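Local coordinates for enoyl-CoA hydratase carB homologue (Streptomyces cattleya, PDB 5O34), which probably catalyses a crotonase-type lyase reaction in thienamycin biosynthesis, as its kinship with enoyl-CoA hydratases and carB suggests, at residues A[71-82]-A[123-134]. Residues are numbered along the deposited sequence; the frame is centred on the assembly and turned at random.
Sequences RARMRELTALMR and AWIDDITDLYTT
Arg71, its chain bent at chi3 (45°), holds its guanidinium nearly coplanar with the carboxylate of Asp127. Its NE gives Asp127 OD2 a fairly straight hydrogen bond of 2.9 Å, the core of a salt bridge, and NH2 adds a weak one. Ala123 CB lies against one guanidinium face toward its rim, where a methyl leaves room for the flat group. Met74, long and flexible, is a knob among Trp124, Asp127, Ile128 and Leu131: its CE meets the indole edge 3.5 Å from Trp124 NE1, and SD, also at that edge in a Met-aromatic contact, lies 3.5 Å from Ile128 CD1. One turn on from Arg71, Arg75 brings its NE to the same Asp127 OD2 at 3.4 Å, a weak bond with the two planes 76° apart, so both arginines share one oxygen. Leu77 packs its CG 3.7 Å from Leu131 CD1. Thr78, small enough for the close approach to Leu131 (CA to CA 5.0 Å), turns its hydroxyl back to Met74 O (OG1 to O 2.8 Å), leaving CG2 to meet Thr134 CG2 at 3.6 Å. The aliphatic part of Arg82 then passes Thr134 OG1. These helices, 71-86 and 120-137, run side by side at 26° and follow strands 55-59 and 92-96, parallel neighbours in the crotonase-like fold; Leu131 also touches helix 152-158, while Asp126 and Asp130 form salt bridges to Arg267 of helix 252-273.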
loop_
_atom_site.group_PDB
_atom_site.type_symbol
_atom_site.label_atom_id
_atom_site.label_comp_id
_atom_site.label_asym_id
_atom_site.label_seq_id
_atom_site.Cartn_x
_atom_site.Cartn_y
_atom_site.Cartn_z
ATOM N N ARG A 71 -22.801 -12.422 17.920
ATOM C CA ARG A 71 -23.000 -13.016 16.598
ATOM C C ARG A 71 -24.320 -12.627 15.948
ATOM O O ARG A 71 -24.393 -12.557 14.717
ATOM C CB ARG A 71 -22.896 -14.536 16.701
ATOM C CG ARG A 71 -21.506 -15.027 17.137
ATOM C CD ARG A 71 -21.446 -16.537 17.239
ATOM N NE ARG A 71 -22.089 -17.156 16.079
ATOM C CZ ARG A 71 -22.759 -18.303 16.104
ATOM N NH1 ARG A 71 -22.839 -19.011 17.226
ATOM N NH2 ARG A 71 -23.332 -18.766 15.001
ATOM N N ALA A 72 -25.367 -12.390 16.766
ATOM C CA ALA A 72 -26.688 -11.969 16.287
ATOM C C ALA A 72 -26.610 -10.530 15.769
ATOM O O ALA A 72 -27.221 -10.202 14.746
ATOM C CB ALA A 72 -27.714 -12.079 17.401
ATOM N N ARG A 73 -25.798 -9.695 16.455
ATOM C CA ARG A 73 -25.524 -8.302 16.098
ATOM C C ARG A 73 -24.844 -8.234 14.726
ATOM O O ARG A 73 -25.224 -7.405 13.892
ATOM C CB ARG A 73 -24.650 -7.640 17.175
ATOM C CG ARG A 73 -25.165 -6.273 17.618
ATOM C CD ARG A 73 -24.308 -5.646 18.700
ATOM N NE ARG A 73 -24.620 -4.226 18.875
ATOM C CZ ARG A 73 -23.899 -3.377 19.602
ATOM N NH1 ARG A 73 -22.806 -3.793 20.234
ATOM N NH2 ARG A 73 -24.258 -2.104 19.693
ATOM N N MET A 74 -23.898 -9.157 14.471
ATOM C CA MET A 74 -23.194 -9.258 13.186
ATOM C C MET A 74 -24.145 -9.636 12.051
ATOM O O MET A 74 -24.149 -8.969 11.010
ATOM C CB MET A 74 -22.069 -10.288 13.261
ATOM C CG MET A 74 -20.921 -9.873 14.140
ATOM S SD MET A 74 -20.084 -11.379 14.694
ATOM C CE MET A 74 -19.318 -10.815 16.236
ATOM N N ARG A 75 -24.988 -10.669 12.275
ATOM C CA ARG A 75 -25.962 -11.178 11.303
ATOM C C ARG A 75 -27.009 -10.136 10.937
ATOM O O ARG A 75 -27.406 -10.058 9.769
ATOM C CB ARG A 75 -26.637 -12.461 11.816
ATOM C CG ARG A 75 -25.772 -13.712 11.719
ATOM C CD ARG A 75 -26.535 -14.955 12.145
ATOM N NE ARG A 75 -25.903 -15.592 13.301
ATOM C CZ ARG A 75 -26.382 -15.559 14.543
ATOM N NH1 ARG A 75 -27.527 -14.936 14.805
ATOM N NH2 ARG A 75 -25.733 -16.165 15.526
ATOM N N GLU A 76 -27.454 -9.335 11.927
ATOM C CA GLU A 76 -28.439 -8.274 11.705
ATOM C C GLU A 76 -27.841 -7.170 10.830
ATOM O O GLU A 76 -28.493 -6.734 9.876
ATOM C CB GLU A 76 -28.960 -7.704 13.032
ATOM C CG GLU A 76 -30.408 -7.247 12.942
ATOM C CD GLU A 76 -30.787 -6.033 13.773
ATOM O OE1 GLU A 76 -30.490 -6.023 14.990
ATOM O OE2 GLU A 76 -31.428 -5.112 13.214
ATOM N N LEU A 77 -26.578 -6.773 11.119
ATOM C CA LEU A 77 -25.837 -5.770 10.350
ATOM C C LEU A 77 -25.615 -6.245 8.917
ATOM O O LEU A 77 -25.826 -5.469 7.984
ATOM C CB LEU A 77 -24.511 -5.383 11.046
ATOM C CG LEU A 77 -23.721 -4.191 10.453
ATOM C CD1 LEU A 77 -24.591 -2.946 10.275
ATOM C CD2 LEU A 77 -22.512 -3.863 11.301
ATOM N N THR A 78 -25.256 -7.537 8.750
ATOM C CA THR A 78 -25.063 -8.222 7.460
ATOM C C THR A 78 -26.369 -8.189 6.641
ATOM O O THR A 78 -26.345 -7.811 5.461
ATOM C CB THR A 78 -24.571 -9.661 7.711
ATOM O OG1 THR A 78 -23.358 -9.617 8.455
ATOM C CG2 THR A 78 -24.363 -10.453 6.434
ATOM N N ALA A 79 -27.503 -8.573 7.280
ATOM C CA ALA A 79 -28.829 -8.567 6.649
ATOM C C ALA A 79 -29.227 -7.147 6.258
ATOM O O ALA A 79 -29.706 -6.947 5.137
ATOM C CB ALA A 79 -29.864 -9.178 7.575
ATOM N N LEU A 80 -28.964 -6.148 7.142
ATOM C CA LEU A 80 -29.248 -4.734 6.855
ATOM C C LEU A 80 -28.476 -4.253 5.633
ATOM O O LEU A 80 -29.081 -3.690 4.716
ATOM C CB LEU A 80 -28.974 -3.833 8.066
ATOM C CG LEU A 80 -29.099 -2.312 7.825
ATOM C CD1 LEU A 80 -30.542 -1.910 7.464
ATOM C CD2 LEU A 80 -28.572 -1.524 9.020
ATOM N N MET A 81 -27.157 -4.539 5.587
ATOM C CA MET A 81 -26.299 -4.184 4.454
ATOM C C MET A 81 -26.855 -4.742 3.154
ATOM O O MET A 81 -26.857 -4.035 2.144
ATOM C CB MET A 81 -24.842 -4.640 4.671
ATOM C CG MET A 81 -24.095 -3.870 5.762
ATOM S SD MET A 81 -24.316 -2.064 5.805
ATOM C CE MET A 81 -23.487 -1.607 4.391
ATOM N N ARG A 82 -27.384 -5.985 3.194
ATOM C CA ARG A 82 -28.002 -6.619 2.024
ATOM C C ARG A 82 -29.362 -6.006 1.667
ATOM O O ARG A 82 -29.660 -5.849 0.477
ATOM C CB ARG A 82 -28.075 -8.135 2.175
ATOM C CG ARG A 82 -26.739 -8.809 1.838
ATOM C CD ARG A 82 -26.781 -10.317 1.992
ATOM N NE ARG A 82 -27.332 -10.721 3.288
ATOM C CZ ARG A 82 -26.806 -11.650 4.078
ATOM N NH1 ARG A 82 -25.694 -12.286 3.721
ATOM N NH2 ARG A 82 -27.379 -11.944 5.238
ATOM N N ALA A 123 -18.046 -20.644 14.233
ATOM C CA ALA A 123 -19.287 -19.986 13.841
ATOM C C ALA A 123 -19.170 -18.467 14.004
ATOM O O ALA A 123 -19.815 -17.733 13.253
ATOM C CB ALA A 123 -20.441 -20.532 14.656
ATOM N N TRP A 124 -18.326 -18.004 14.964
ATOM C CA TRP A 124 -18.028 -16.581 15.197
ATOM C C TRP A 124 -17.336 -16.037 13.942
ATOM O O TRP A 124 -17.846 -15.092 13.337
ATOM C CB TRP A 124 -17.172 -16.366 16.479
ATOM C CG TRP A 124 -16.632 -14.967 16.701
ATOM C CD1 TRP A 124 -17.268 -13.787 16.437
ATOM C CD2 TRP A 124 -15.383 -14.614 17.331
ATOM N NE1 TRP A 124 -16.463 -12.723 16.784
ATOM C CE2 TRP A 124 -15.300 -13.202 17.339
ATOM C CE3 TRP A 124 -14.316 -15.358 17.877
ATOM C CZ2 TRP A 124 -14.194 -12.515 17.876
ATOM C CZ3 TRP A 124 -13.218 -14.679 18.401
ATOM C CH2 TRP A 124 -13.166 -13.275 18.403
ATOM N N ILE A 125 -16.258 -16.719 13.497
ATOM C CA ILE A 125 -15.458 -16.406 12.307
ATOM C C ILE A 125 -16.332 -16.324 11.039
ATOM O O ILE A 125 -16.233 -15.335 10.310
ATOM C CB ILE A 125 -14.247 -17.386 12.168
ATOM C CG1 ILE A 125 -13.257 -17.281 13.366
ATOM C CG2 ILE A 125 -13.520 -17.259 10.825
ATOM C CD1 ILE A 125 -12.662 -15.831 13.742
ATOM N N ASP A 126 -17.211 -17.320 10.812
ATOM C CA ASP A 126 -18.123 -17.342 9.662
ATOM C C ASP A 126 -19.048 -16.124 9.612
ATOM O O ASP A 126 -19.260 -15.588 8.529
ATOM C CB ASP A 126 -18.929 -18.650 9.595
ATOM C CG ASP A 126 -18.166 -19.831 9.019
ATOM O OD1 ASP A 126 -17.524 -19.668 7.948
ATOM O OD2 ASP A 126 -18.242 -20.932 9.611
ATOM N N ASP A 127 -19.562 -15.660 10.768
ATOM C CA ASP A 127 -20.432 -14.472 10.821
ATOM C C ASP A 127 -19.635 -13.185 10.566
ATOM O O ASP A 127 -20.095 -12.321 9.813
ATOM C CB ASP A 127 -21.225 -14.402 12.144
ATOM C CG ASP A 127 -22.260 -15.506 12.306
ATOM O OD1 ASP A 127 -22.846 -15.932 11.278
ATOM O OD2 ASP A 127 -22.508 -15.924 13.461
ATOM N N ILE A 128 -18.420 -13.093 11.165
ATOM C CA ILE A 128 -17.431 -12.011 11.030
ATOM C C ILE A 128 -17.062 -11.833 9.562
ATOM O O ILE A 128 -17.148 -10.722 9.025
ATOM C CB ILE A 128 -16.181 -12.352 11.916
ATOM C CG1 ILE A 128 -16.531 -12.226 13.393
ATOM C CG2 ILE A 128 -14.956 -11.471 11.580
ATOM C CD1 ILE A 128 -16.712 -10.796 13.844
ATOM N N THR A 129 -16.673 -12.959 8.907
ATOM C CA THR A 129 -16.284 -13.003 7.502
ATOM C C THR A 129 -17.444 -12.577 6.617
ATOM O O THR A 129 -17.241 -11.763 5.723
ATOM C CB THR A 129 -15.703 -14.390 7.113
ATOM O OG1 THR A 129 -14.747 -14.811 8.086
ATOM C CG2 THR A 129 -15.047 -14.388 5.735
ATOM N N ASP A 130 -18.660 -13.066 6.911
ATOM C CA ASP A 130 -19.872 -12.715 6.159
ATOM C C ASP A 130 -20.212 -11.236 6.312
ATOM O O ASP A 130 -20.639 -10.620 5.339
ATOM C CB ASP A 130 -21.062 -13.633 6.519
ATOM C CG ASP A 130 -20.927 -15.090 6.062
ATOM O OD1 ASP A 130 -19.818 -15.482 5.608
ATOM O OD2 ASP A 130 -21.920 -15.845 6.183
ATOM N N LEU A 131 -19.940 -10.652 7.498
ATOM C CA LEU A 131 -20.143 -9.225 7.739
ATOM C C LEU A 131 -19.105 -8.396 6.973
ATOM O O LEU A 131 -19.500 -7.504 6.220
ATOM C CB LEU A 131 -20.154 -8.875 9.246
ATOM C CG LEU A 131 -20.191 -7.370 9.619
ATOM C CD1 LEU A 131 -21.408 -6.671 9.046
ATOM C CD2 LEU A 131 -20.129 -7.172 11.115
ATOM N N TYR A 132 -17.794 -8.716 7.117
ATOM C CA TYR A 132 -16.738 -7.968 6.418
ATOM C C TYR A 132 -16.873 -8.058 4.900
ATOM O O TYR A 132 -16.710 -7.041 4.218
ATOM C CB TYR A 132 -15.330 -8.390 6.867
ATOM C CG TYR A 132 -15.046 -8.257 8.350
ATOM C CD1 TYR A 132 -15.738 -7.334 9.140
ATOM C CD2 TYR A 132 -14.031 -8.991 8.949
ATOM C CE1 TYR A 132 -15.460 -7.190 10.500
ATOM C CE2 TYR A 132 -13.724 -8.831 10.300
ATOM C CZ TYR A 132 -14.457 -7.946 11.074
ATOM O OH TYR A 132 -14.204 -7.838 12.415
ATOM N N THR A 133 -17.216 -9.256 4.372
ATOM C CA THR A 133 -17.385 -9.449 2.930
ATOM C C THR A 133 -18.584 -8.696 2.380
ATOM O O THR A 133 -18.457 -8.135 1.291
ATOM C CB THR A 133 -17.395 -10.933 2.504
ATOM O OG1 THR A 133 -18.355 -11.671 3.265
ATOM C CG2 THR A 133 -16.012 -11.585 2.602
ATOM N N THR A 134 -19.725 -8.638 3.118
ATOM C CA THR A 134 -20.928 -7.944 2.623
ATOM C C THR A 134 -20.708 -6.407 2.625
ATOM O O THR A 134 -20.912 -5.780 1.583
ATOM C CB THR A 134 -22.232 -8.424 3.324
ATOM O OG1 THR A 134 -23.364 -7.939 2.605
ATOM C CG2 THR A 134 -22.353 -7.955 4.759
#